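Local coordinates for protein alanine dehydrogenase (Archaeoglobus fulgidus, PDB 1OMO) that catalyses the reversible NAD-dependent oxidative deamination of L-alanine to pyruvate and ammonium, working as a homodimer, at residues I15-A20 with T105-G110; K233-V238 with E284-D289. One frame throughout, in Å; residues are numbered along the deposited sequence.

Contact 1 (I15-A20 with T105-G110); sequences ISMDEA and TSLRTG. With NAD (nicotinamide-adenine-dinucleotide), chain D.
L107 meets the start of helix 17-32 with its two methyls divided, CD1 toward A20 and I15, CD2 toward M17. CD1 lies 3.4 Å from A20 CB and also meets the CG2 branch of I15, whereas CD2 lies 3.3 Å from M17 CE, with SD a little farther off. The M17 and L107 side chains run alongside with opposite senses. M17 starts with CG anti to the backbone N (chi1 167°) and then bends at chi2 and chi3, which brings its methyl back to the L107 branch and near the turn at G110. A CB modelled on G110 would sit only 3.3 Å from M17 CE, a tight fit, consistent with the lack of a side chain there letting M17 pass.

S16 is the N-cap of helix 17-32, and its backbone N is held by the anti lone pair of E19 OE1 at 2.7 Å. This helix start packs on helix 102-120, whose other flank faces the dinucleotide in the two-domain fold of the ornithine cyclodeaminase/mu-crystallin family.

On that flank R108 NH1 donates to the nicotinamide carboxamide oxygen O7N of NAD at 2.9 Å, the acceptor lying in the guanidinium plane at its edge. T105 CG2 sits over one guanidinium face, and D297 forms a salt bridge with NE. T109 OG1 donates to T105 O at 2.6 Å, receives a weak bond from R108 NH1, and lies 3.0 Å from NAD C4N. A valine in place of T109 would probably leave T105 O without this donor and R108 NH1 without its weak second acceptor.

Contact 2 (K233-V238 with E284-D289); sequences KAKIVV and EITIFD
K235 supplies both rungs at the start of the ladder between strands 234-238 and 285-289: its N donates to I285 O, and its O accepts from I287 N, each at 2.9 Å. Two residues on, V237 repeats the pattern, its N bonding to I287 O at 2.6 Å and its O taking the amide of D289. One strand thus bonds through K235 and V237 to residues flanking their partners T286 and F288, which is the parallel register, and the segment axes run 21° apart. V237 O has a further neighbour in F288 CA, a CA-H...O contact of 3.1 Å. Ahead of the ladder, I285 N donates to a water, whose approach to K233 O is doubtfully short.

Charge is paired where the strands begin. K235 sends CG anti to its N (chi1 172°) and bends at chi3, bringing NZ to E284 OE1 at 3.1 Å on the syn side of the carboxylate, with a weaker bond to OE2. The backbone oxygen of G278 also accepts from NZ, while the amides of E280 and S281 hold E284 OE1, so both charged ends are fixed by the preceding loop as well. At the other end of the ladder the D289 carboxylate takes the amides of I250 and of E249, a residue of the sodium site.

Apolar contacts gather on the face bearing A234, I236, I285 and I287. A234 CB touches I285 CG2 at 3.7 Å and also I287 CD1, while the aliphatic part of K233 crosses the I285 tip, CE reaching CD1 at 3.4 Å. Farther along, V238 CG1 packs against D289 CB.

Strand 285-289 is an inner strand of the parallel sheet of the Rossmann-type NAD domain, set between 212-215 and 234-238, and it ends next to the NAD-binding S290.

The two contacts come in series along the chain, contact 1 closing before contact 2 opens. Their centres are 23 Å apart and their nearest atoms about 6 Å, without touching. Contact 1 joins two helices, 17-32 and 102-120; contact 2 joins two neighbouring strands within the eight-stranded parallel sheet. Helix 102-120 connects them: its 105-110 part belongs to contact 1, and further along L120 touches V237 and A116 touches F288. NAD lies near both, hydrogen-bonded to R108 in contact 1 and about 7 Å from the D289 side chain in contact 2. Helix 102-120, backed by 17-32, and the end of strand 285-289 thus both border the cofactor site.

Contact 1 (I15-A20 with T105-G110)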
ATOM      1  N   ILE A  15       3.338  11.931 -21.201  1.00 29.61           N
ATOM      2  CA  ILE A  15       4.049  10.717 -21.603  1.00 30.11           C
ATOM      3  C   ILE A  15       3.591  10.308 -22.971  1.00 28.72           C
ATOM      4  O   ILE A  15       2.433  10.457 -23.336  1.00 28.79           O
ATOM      5  CB  ILE A  15       3.785   9.422 -20.760  1.00 30.91           C
ATOM      6  CG1 ILE A  15       4.372   9.474 -19.367  1.00 32.89           C
ATOM      7  CG2 ILE A  15       4.592   8.270 -21.371  1.00 31.49           C
ATOM      8  CD1 ILE A  15       4.781   8.036 -18.901  1.00 32.34           C
ATOM      9  N   SER A  16       4.531   9.722 -23.676  1.00 27.85           N
ATOM     10  CA  SER A  16       4.365   9.212 -25.025  1.00 28.09           C
ATOM     11  C   SER A  16       4.228   7.693 -24.916  1.00 25.01           C
ATOM     12  O   SER A  16       4.757   7.108 -23.983  1.00 24.90           O
ATOM     13  CB  SER A  16       5.641   9.529 -25.813  1.00 27.03           C
ATOM     14  OG  SER A  16       5.441   9.234 -27.160  1.00 33.54           O
ATOM     15  N   MET A  17       3.562   7.052 -25.870  1.00 23.94           N
ATOM     16  CA  MET A  17       3.449   5.605 -25.821  1.00 23.83           C
ATOM     17  C   MET A  17       4.867   5.082 -25.963  1.00 24.48           C
ATOM     18  O   MET A  17       5.225   4.083 -25.363  1.00 24.33           O
ATOM     19  CB  MET A  17       2.589   5.066 -26.965  1.00 23.50           C
ATOM     20  CG  MET A  17       2.691   3.518 -27.148  1.00 20.70           C
ATOM     21  SD  MET A  17       2.274   2.602 -25.661  1.00 21.89           S
ATOM     22  CE  MET A  17       0.486   2.477 -25.708  1.00 21.83           C
ATOM     23  N   ASP A  18       5.678   5.771 -26.757  1.00 24.96           N
ATOM     24  CA  ASP A  18       7.060   5.359 -26.927  1.00 25.10           C
ATOM     25  C   ASP A  18       7.811   5.524 -25.610  1.00 24.41           C
ATOM     26  O   ASP A  18       8.552   4.641 -25.210  1.00 24.94           O
ATOM     27  CB  ASP A  18       7.724   6.178 -28.037  1.00 29.46           C
ATOM     28  CG  ASP A  18       7.420   5.624 -29.423  1.00 31.45           C
ATOM     29  OD1 ASP A  18       6.880   6.369 -30.259  1.00 35.66           O
ATOM     30  OD2 ASP A  18       7.728   4.441 -29.675  1.00 33.75           O
ATOM     31  N   GLU A  19       7.617   6.643 -24.923  1.00 23.55           N
ATOM     32  CA  GLU A  19       8.301   6.827 -23.647  1.00 23.08           C
ATOM     33  C   GLU A  19       7.860   5.696 -22.710  1.00 22.34           C
ATOM     34  O   GLU A  19       8.676   5.073 -22.048  1.00 21.85           O
ATOM     35  CB  GLU A  19       7.942   8.177 -23.021  1.00 22.94           C
ATOM     36  CG  GLU A  19       8.600   9.378 -23.677  1.00 23.52           C
ATOM     37  CD  GLU A  19       8.132  10.677 -23.053  1.00 27.09           C
ATOM     38  OE1 GLU A  19       6.888  10.876 -22.978  1.00 24.12           O
ATOM     39  OE2 GLU A  19       9.007  11.486 -22.642  1.00 27.28           O
ATOM     40  N   ALA A  20       6.558   5.428 -22.693  1.00 20.61           N
ATOM     41  CA  ALA A  20       5.991   4.379 -21.842  1.00 20.47           C
ATOM     42  C   ALA A  20       6.617   3.033 -22.184  1.00 19.43           C
ATOM     43  O   ALA A  20       6.941   2.257 -21.285  1.00 19.57           O
ATOM     44  CB  ALA A  20       4.453   4.311 -22.025  1.00 18.11           C
ATOM     45  N   THR A 105      -2.182   3.597 -16.208  1.00 17.62           N
ATOM     46  CA  THR A 105      -2.317   2.159 -15.948  1.00 16.31           C
ATOM     47  C   THR A 105      -2.663   1.499 -17.305  1.00 15.68           C
ATOM     48  O   THR A 105      -2.109   0.453 -17.664  1.00 13.72           O
ATOM     49  CB  THR A 105      -3.433   1.876 -14.896  1.00 17.99           C
ATOM     50  OG1 THR A 105      -2.997   2.339 -13.612  1.00 17.24           O
ATOM     51  CG2 THR A 105      -3.779   0.398 -14.832  1.00 15.00           C
ATOM     52  N   SER A 106      -3.546   2.137 -18.076  1.00 15.17           N
ATOM     53  CA  SER A 106      -3.935   1.600 -19.397  1.00 15.46           C
ATOM     54  C   SER A 106      -2.741   1.692 -20.350  1.00 16.00           C
ATOM     55  O   SER A 106      -2.419   0.735 -21.071  1.00 16.22           O
ATOM     56  CB  SER A 106      -5.114   2.394 -19.994  1.00 12.98           C
ATOM     57  OG  SER A 106      -6.335   1.972 -19.424  1.00 15.31           O
ATOM     58  N   LEU A 107      -2.072   2.843 -20.307  1.00 18.01           N
ATOM     59  CA  LEU A 107      -0.917   3.127 -21.148  1.00 16.99           C
ATOM     60  C   LEU A 107       0.182   2.096 -20.957  1.00 17.80           C
ATOM     61  O   LEU A 107       0.638   1.496 -21.933  1.00 17.92           O
ATOM     62  CB  LEU A 107      -0.362   4.513 -20.829  1.00 17.00           C
ATOM     63  CG  LEU A 107       0.204   5.417 -21.937  1.00 21.38           C
ATOM     64  CD1 LEU A 107       1.556   5.940 -21.503  1.00 20.54           C
ATOM     65  CD2 LEU A 107       0.300   4.725 -23.247  1.00 17.47           C
ATOM     66  N   ARG A 108       0.610   1.865 -19.709  1.00 16.64           N
ATOM     67  CA  ARG A 108       1.699   0.939 -19.497  1.00 15.12           C
ATOM     68  C   ARG A 108       1.304  -0.529 -19.705  1.00 15.35           C
ATOM     69  O   ARG A 108       2.163  -1.388 -19.825  1.00 15.75           O
ATOM     70  CB  ARG A 108       2.352   1.158 -18.127  1.00 13.14           C
ATOM     71  CG  ARG A 108       1.470   0.996 -16.886  1.00 16.54           C
ATOM     72  CD  ARG A 108       0.985  -0.436 -16.611  1.00 14.12           C
ATOM     73  NE  ARG A 108       0.656  -0.635 -15.190  1.00 16.43           N
ATOM     74  CZ  ARG A 108      -0.128  -1.608 -14.719  1.00 16.72           C
ATOM     75  NH1 ARG A 108      -0.693  -2.466 -15.553  1.00 16.75           N
ATOM     76  NH2 ARG A 108      -0.293  -1.768 -13.407  1.00 15.67           N
ATOM     77  N   THR A 109       0.013  -0.817 -19.747  1.00 15.52           N
ATOM     78  CA  THR A 109      -0.428  -2.195 -19.999  1.00 15.00           C
ATOM     79  C   THR A 109      -0.308  -2.307 -21.505  1.00 13.87           C
ATOM     80  O   THR A 109       0.181  -3.311 -22.029  1.00 15.02           O
ATOM     81  CB  THR A 109      -1.896  -2.417 -19.543  1.00 16.55           C
ATOM     82  OG1 THR A 109      -1.999  -2.049 -18.153  1.00 17.36           O
ATOM     83  CG2 THR A 109      -2.294  -3.897 -19.722  1.00 11.31           C
ATOM     84  N   GLY A 110      -0.712  -1.258 -22.204  1.00 11.28           N
ATOM     85  CA  GLY A 110      -0.552  -1.288 -23.638  1.00 12.94           C
ATOM     86  C   GLY A 110       0.921  -1.457 -23.984  1.00 15.54           C
ATOM     87  O   GLY A 110       1.293  -2.325 -24.791  1.00 14.95           O
TER
HETATM   88  PA  NAD D 400     -13.712  -2.503 -21.053  1.00 42.62           P
HETATM   89  O1A NAD D 400     -14.936  -2.888 -20.309  1.00 41.84           O
HETATM   90  O2A NAD D 400     -13.647  -1.115 -21.706  1.00 43.02           O
HETATM   91  O5B NAD D 400     -13.156  -3.534 -22.218  1.00 39.47           O
HETATM   92  C5B NAD D 400     -13.554  -4.969 -22.262  1.00 35.24           C
HETATM   93  C4B NAD D 400     -14.278  -5.188 -23.616  1.00 32.55           C
HETATM   94  O4B NAD D 400     -14.585  -6.652 -23.592  1.00 28.95           O
HETATM   95  C3B NAD D 400     -15.726  -4.528 -23.796  1.00 31.27           C
HETATM   96  O3B NAD D 400     -15.783  -3.704 -25.028  1.00 28.82           O
HETATM   97  C2B NAD D 400     -16.728  -5.708 -23.806  1.00 28.97           C
HETATM   98  O2B NAD D 400     -17.932  -5.574 -24.469  1.00 27.63           O
HETATM   99  C1B NAD D 400     -15.793  -6.860 -24.286  1.00 29.36           C
HETATM  100  N9A NAD D 400     -16.196  -8.159 -23.834  1.00 28.41           N
HETATM  101  C8A NAD D 400     -16.709  -8.605 -22.632  1.00 30.16           C
HETATM  102  N7A NAD D 400     -16.936  -9.901 -22.607  1.00 31.29           N
HETATM  103  C5A NAD D 400     -16.590 -10.395 -23.788  1.00 26.49           C
HETATM  104  C6A NAD D 400     -16.607 -11.755 -24.327  1.00 26.41           C
HETATM  105  N6A NAD D 400     -17.048 -12.770 -23.629  1.00 24.99           N
HETATM  106  N1A NAD D 400     -16.142 -11.870 -25.625  1.00 24.17           N
HETATM  107  C2A NAD D 400     -15.694 -10.831 -26.369  1.00 27.02           C
HETATM  108  N3A NAD D 400     -15.665  -9.501 -25.892  1.00 25.01           N
HETATM  109  C4A NAD D 400     -16.106  -9.338 -24.589  1.00 27.03           C
HETATM  110  O3  NAD D 400     -12.252  -2.678 -20.271  1.00 35.43           O
HETATM  111  PN  NAD D 400     -10.631  -2.334 -20.644  1.00 38.15           P
HETATM  112  O1N NAD D 400     -10.570  -1.970 -22.104  1.00 40.39           O
HETATM  113  O2N NAD D 400     -10.063  -1.441 -19.560  1.00 37.75           O
HETATM  114  O5D NAD D 400     -10.041  -3.903 -20.462  1.00 39.15           O
HETATM  115  C5D NAD D 400     -10.663  -4.532 -19.161  1.00 41.45           C
HETATM  116  C4D NAD D 400     -10.042  -5.844 -18.812  1.00 44.01           C
HETATM  117  O4D NAD D 400      -8.528  -5.615 -18.706  1.00 45.94           O
HETATM  118  C3D NAD D 400     -10.441  -6.424 -17.418  1.00 43.52           C
HETATM  119  O3D NAD D 400     -10.293  -7.855 -17.360  1.00 42.92           O
HETATM  120  C2D NAD D 400      -9.454  -5.676 -16.518  1.00 42.97           C
HETATM  121  O2D NAD D 400      -9.490  -6.048 -15.180  1.00 41.14           O
HETATM  122  C1D NAD D 400      -8.089  -5.919 -17.320  1.00 44.29           C
HETATM  123  N1N NAD D 400      -6.933  -4.968 -17.169  1.00 44.63           N
HETATM  124  C2N NAD D 400      -5.676  -5.665 -16.898  1.00 44.12           C
HETATM  125  C3N NAD D 400      -4.516  -4.809 -16.944  1.00 44.92           C
HETATM  126  C7N NAD D 400      -3.110  -5.600 -16.624  1.00 45.93           C
HETATM  127  O7N NAD D 400      -2.135  -4.926 -16.184  1.00 46.39           O
HETATM  128  N7N NAD D 400      -3.058  -6.949 -16.869  1.00 46.40           N
HETATM  129  C4N NAD D 400      -4.495  -3.424 -17.232  1.00 43.63           C
HETATM  130  C5N NAD D 400      -5.815  -2.868 -17.487  1.00 43.73           C
HETATM  131  C6N NAD D 400      -6.998  -3.624 -17.460  1.00 44.10           C

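Contact 2 (K233-V238 with E284-D289)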
ATOM      1  N   LYS A 233      -0.181 -26.468 -24.761  1.00 26.05           N
ATOM      2  CA  LYS A 233       0.544 -26.499 -26.028  1.00 27.92           C
ATOM      3  C   LYS A 233       1.418 -25.275 -26.308  1.00 27.00           C
ATOM      4  O   LYS A 233       1.979 -25.154 -27.404  1.00 27.46           O
ATOM      5  CB  LYS A 233      -0.529 -26.681 -27.132  1.00 28.16           C
ATOM      6  CG  LYS A 233      -0.274 -26.079 -28.503  1.00 32.55           C
ATOM      7  CD  LYS A 233      -1.498 -26.269 -29.468  1.00 31.14           C
ATOM      8  CE  LYS A 233      -2.673 -25.373 -29.102  1.00 32.46           C
ATOM      9  NZ  LYS A 233      -3.589 -25.070 -30.288  1.00 35.45           N
ATOM     10  N   ALA A 234       1.579 -24.396 -25.317  1.00 23.69           N
ATOM     11  CA  ALA A 234       2.315 -23.164 -25.580  1.00 21.79           C
ATOM     12  C   ALA A 234       3.480 -22.852 -24.660  1.00 21.57           C
ATOM     13  O   ALA A 234       3.615 -23.418 -23.576  1.00 21.73           O
ATOM     14  CB  ALA A 234       1.312 -21.958 -25.570  1.00 17.81           C
ATOM     15  N   LYS A 235       4.345 -21.955 -25.128  1.00 19.67           N
ATOM     16  CA  LYS A 235       5.445 -21.470 -24.325  1.00 18.95           C
ATOM     17  C   LYS A 235       4.818 -20.236 -23.622  1.00 19.73           C
ATOM     18  O   LYS A 235       4.517 -19.198 -24.248  1.00 19.50           O
ATOM     19  CB  LYS A 235       6.619 -21.056 -25.208  1.00 19.31           C
ATOM     20  CG  LYS A 235       7.721 -20.356 -24.441  1.00 21.94           C
ATOM     21  CD  LYS A 235       8.940 -20.067 -25.332  1.00 25.97           C
ATOM     22  CE  LYS A 235       9.740 -21.340 -25.644  1.00 27.68           C
ATOM     23  NZ  LYS A 235      10.774 -21.152 -26.726  1.00 28.49           N
ATOM     24  N   ILE A 236       4.586 -20.372 -22.328  1.00 19.46           N
ATOM     25  CA  ILE A 236       3.959 -19.308 -21.552  1.00 19.33           C
ATOM     26  C   ILE A 236       4.998 -18.378 -20.922  1.00 17.89           C
ATOM     27  O   ILE A 236       5.908 -18.810 -20.242  1.00 16.88           O
ATOM     28  CB  ILE A 236       3.086 -19.916 -20.427  1.00 21.02           C
ATOM     29  CG1 ILE A 236       2.125 -20.957 -21.010  1.00 18.32           C
ATOM     30  CG2 ILE A 236       2.279 -18.810 -19.710  1.00 21.46           C
ATOM     31  CD1 ILE A 236       1.409 -21.779 -19.924  1.00 18.02           C
ATOM     32  N   VAL A 237       4.859 -17.093 -21.165  1.00 19.06           N
ATOM     33  CA  VAL A 237       5.781 -16.142 -20.583  1.00 19.28           C
ATOM     34  C   VAL A 237       4.953 -15.184 -19.722  1.00 19.41           C
ATOM     35  O   VAL A 237       4.141 -14.403 -20.237  1.00 18.40           O
ATOM     36  CB  VAL A 237       6.575 -15.385 -21.691  1.00 19.50           C
ATOM     37  CG1 VAL A 237       7.476 -14.262 -21.086  1.00 17.60           C
ATOM     38  CG2 VAL A 237       7.489 -16.391 -22.397  1.00 18.36           C
ATOM     39  N   VAL A 238       5.158 -15.246 -18.407  1.00 16.55           N
ATOM     40  CA  VAL A 238       4.389 -14.381 -17.550  1.00 17.62           C
ATOM     41  C   VAL A 238       5.073 -13.059 -17.192  1.00 18.68           C
ATOM     42  O   VAL A 238       6.232 -12.793 -17.482  1.00 17.85           O
ATOM     43  CB  VAL A 238       3.957 -15.075 -16.220  1.00 15.74           C
ATOM     44  CG1 VAL A 238       3.367 -16.447 -16.492  1.00 14.96           C
ATOM     45  CG2 VAL A 238       5.132 -15.166 -15.272  1.00 14.80           C
ATOM     46  N   GLU A 284       5.911 -22.908 -32.753  1.00 24.54           N
ATOM     47  CA  GLU A 284       5.351 -22.723 -31.424  1.00 24.75           C
ATOM     48  C   GLU A 284       4.335 -21.623 -31.214  1.00 22.84           C
ATOM     49  O   GLU A 284       4.293 -20.601 -31.918  1.00 21.12           O
ATOM     50  CB  GLU A 284       6.471 -22.590 -30.383  1.00 26.30           C
ATOM     51  CG  GLU A 284       7.412 -21.416 -30.538  1.00 26.87           C
ATOM     52  CD  GLU A 284       8.500 -21.439 -29.468  1.00 28.04           C
ATOM     53  OE1 GLU A 284       9.476 -20.666 -29.547  1.00 27.58           O
ATOM     54  OE2 GLU A 284       8.366 -22.246 -28.531  1.00 28.02           O
ATOM     55  N   ILE A 285       3.474 -21.871 -30.241  1.00 22.30           N
ATOM     56  CA  ILE A 285       2.471 -20.892 -29.865  1.00 21.23           C
ATOM     57  C   ILE A 285       3.026 -20.218 -28.627  1.00 20.43           C
ATOM     58  O   ILE A 285       3.340 -20.906 -27.667  1.00 18.94           O
ATOM     59  CB  ILE A 285       1.130 -21.551 -29.475  1.00 21.18           C
ATOM     60  CG1 ILE A 285       0.514 -22.177 -30.731  1.00 22.07           C
ATOM     61  CG2 ILE A 285       0.214 -20.479 -28.786  1.00 15.36           C
ATOM     62  CD1 ILE A 285      -0.838 -22.904 -30.524  1.00 23.49           C
ATOM     63  N   THR A 286       3.177 -18.896 -28.653  1.00 21.39           N
ATOM     64  CA  THR A 286       3.683 -18.193 -27.470  1.00 19.85           C
ATOM     65  C   THR A 286       2.564 -17.426 -26.786  1.00 19.72           C
ATOM     66  O   THR A 286       1.592 -17.004 -27.432  1.00 20.00           O
ATOM     67  CB  THR A 286       4.871 -17.209 -27.816  1.00 20.66           C
ATOM     68  OG1 THR A 286       4.508 -16.375 -28.928  1.00 23.29           O
ATOM     69  CG2 THR A 286       6.156 -17.982 -28.121  1.00 18.46           C
ATOM     70  N   ILE A 287       2.700 -17.281 -25.467  1.00 17.27           N
ATOM     71  CA  ILE A 287       1.738 -16.553 -24.679  1.00 13.64           C
ATOM     72  C   ILE A 287       2.405 -15.619 -23.676  1.00 14.27           C
ATOM     73  O   ILE A 287       3.300 -16.008 -22.958  1.00 11.23           O
ATOM     74  CB  ILE A 287       0.795 -17.473 -23.837  1.00 12.63           C
ATOM     75  CG1 ILE A 287      -0.171 -18.268 -24.711  1.00 14.13           C
ATOM     76  CG2 ILE A 287      -0.055 -16.572 -22.896  1.00 15.09           C
ATOM     77  CD1 ILE A 287      -0.993 -19.313 -23.913  1.00 14.92           C
ATOM     78  N   PHE A 288       1.952 -14.369 -23.657  1.00 15.92           N
ATOM     79  CA  PHE A 288       2.412 -13.423 -22.669  1.00 15.79           C
ATOM     80  C   PHE A 288       1.195 -13.219 -21.718  1.00 17.08           C
ATOM     81  O   PHE A 288       0.172 -12.664 -22.111  1.00 15.63           O
ATOM     82  CB  PHE A 288       2.804 -12.075 -23.288  1.00 14.34           C
ATOM     83  CG  PHE A 288       3.027 -10.985 -22.257  1.00 16.29           C
ATOM     84  CD1 PHE A 288       2.336  -9.782 -22.323  1.00 14.34           C
ATOM     85  CD2 PHE A 288       3.943 -11.164 -21.228  1.00 15.29           C
ATOM     86  CE1 PHE A 288       2.559  -8.771 -21.380  1.00 16.14           C
ATOM     87  CE2 PHE A 288       4.173 -10.168 -20.293  1.00 15.82           C
ATOM     88  CZ  PHE A 288       3.484  -8.961 -20.362  1.00 14.31           C
ATOM     89  N   ASP A 289       1.336 -13.699 -20.487  1.00 17.92           N
ATOM     90  CA  ASP A 289       0.339 -13.585 -19.431  1.00 17.52           C
ATOM     91  C   ASP A 289       0.620 -12.291 -18.645  1.00 17.29           C
ATOM     92  O   ASP A 289       1.523 -12.235 -17.804  1.00 17.20           O
ATOM     93  CB  ASP A 289       0.447 -14.779 -18.488  1.00 16.94           C
ATOM     94  CG  ASP A 289      -0.799 -14.975 -17.669  1.00 19.61           C
ATOM     95  OD1 ASP A 289      -0.916 -16.026 -17.024  1.00 23.05           O
ATOM     96  OD2 ASP A 289      -1.678 -14.085 -17.673  1.00 20.23           O
TER
HETATM   97  O   HOH W   1       3.727 -24.357 -28.883  1.00 32.51           O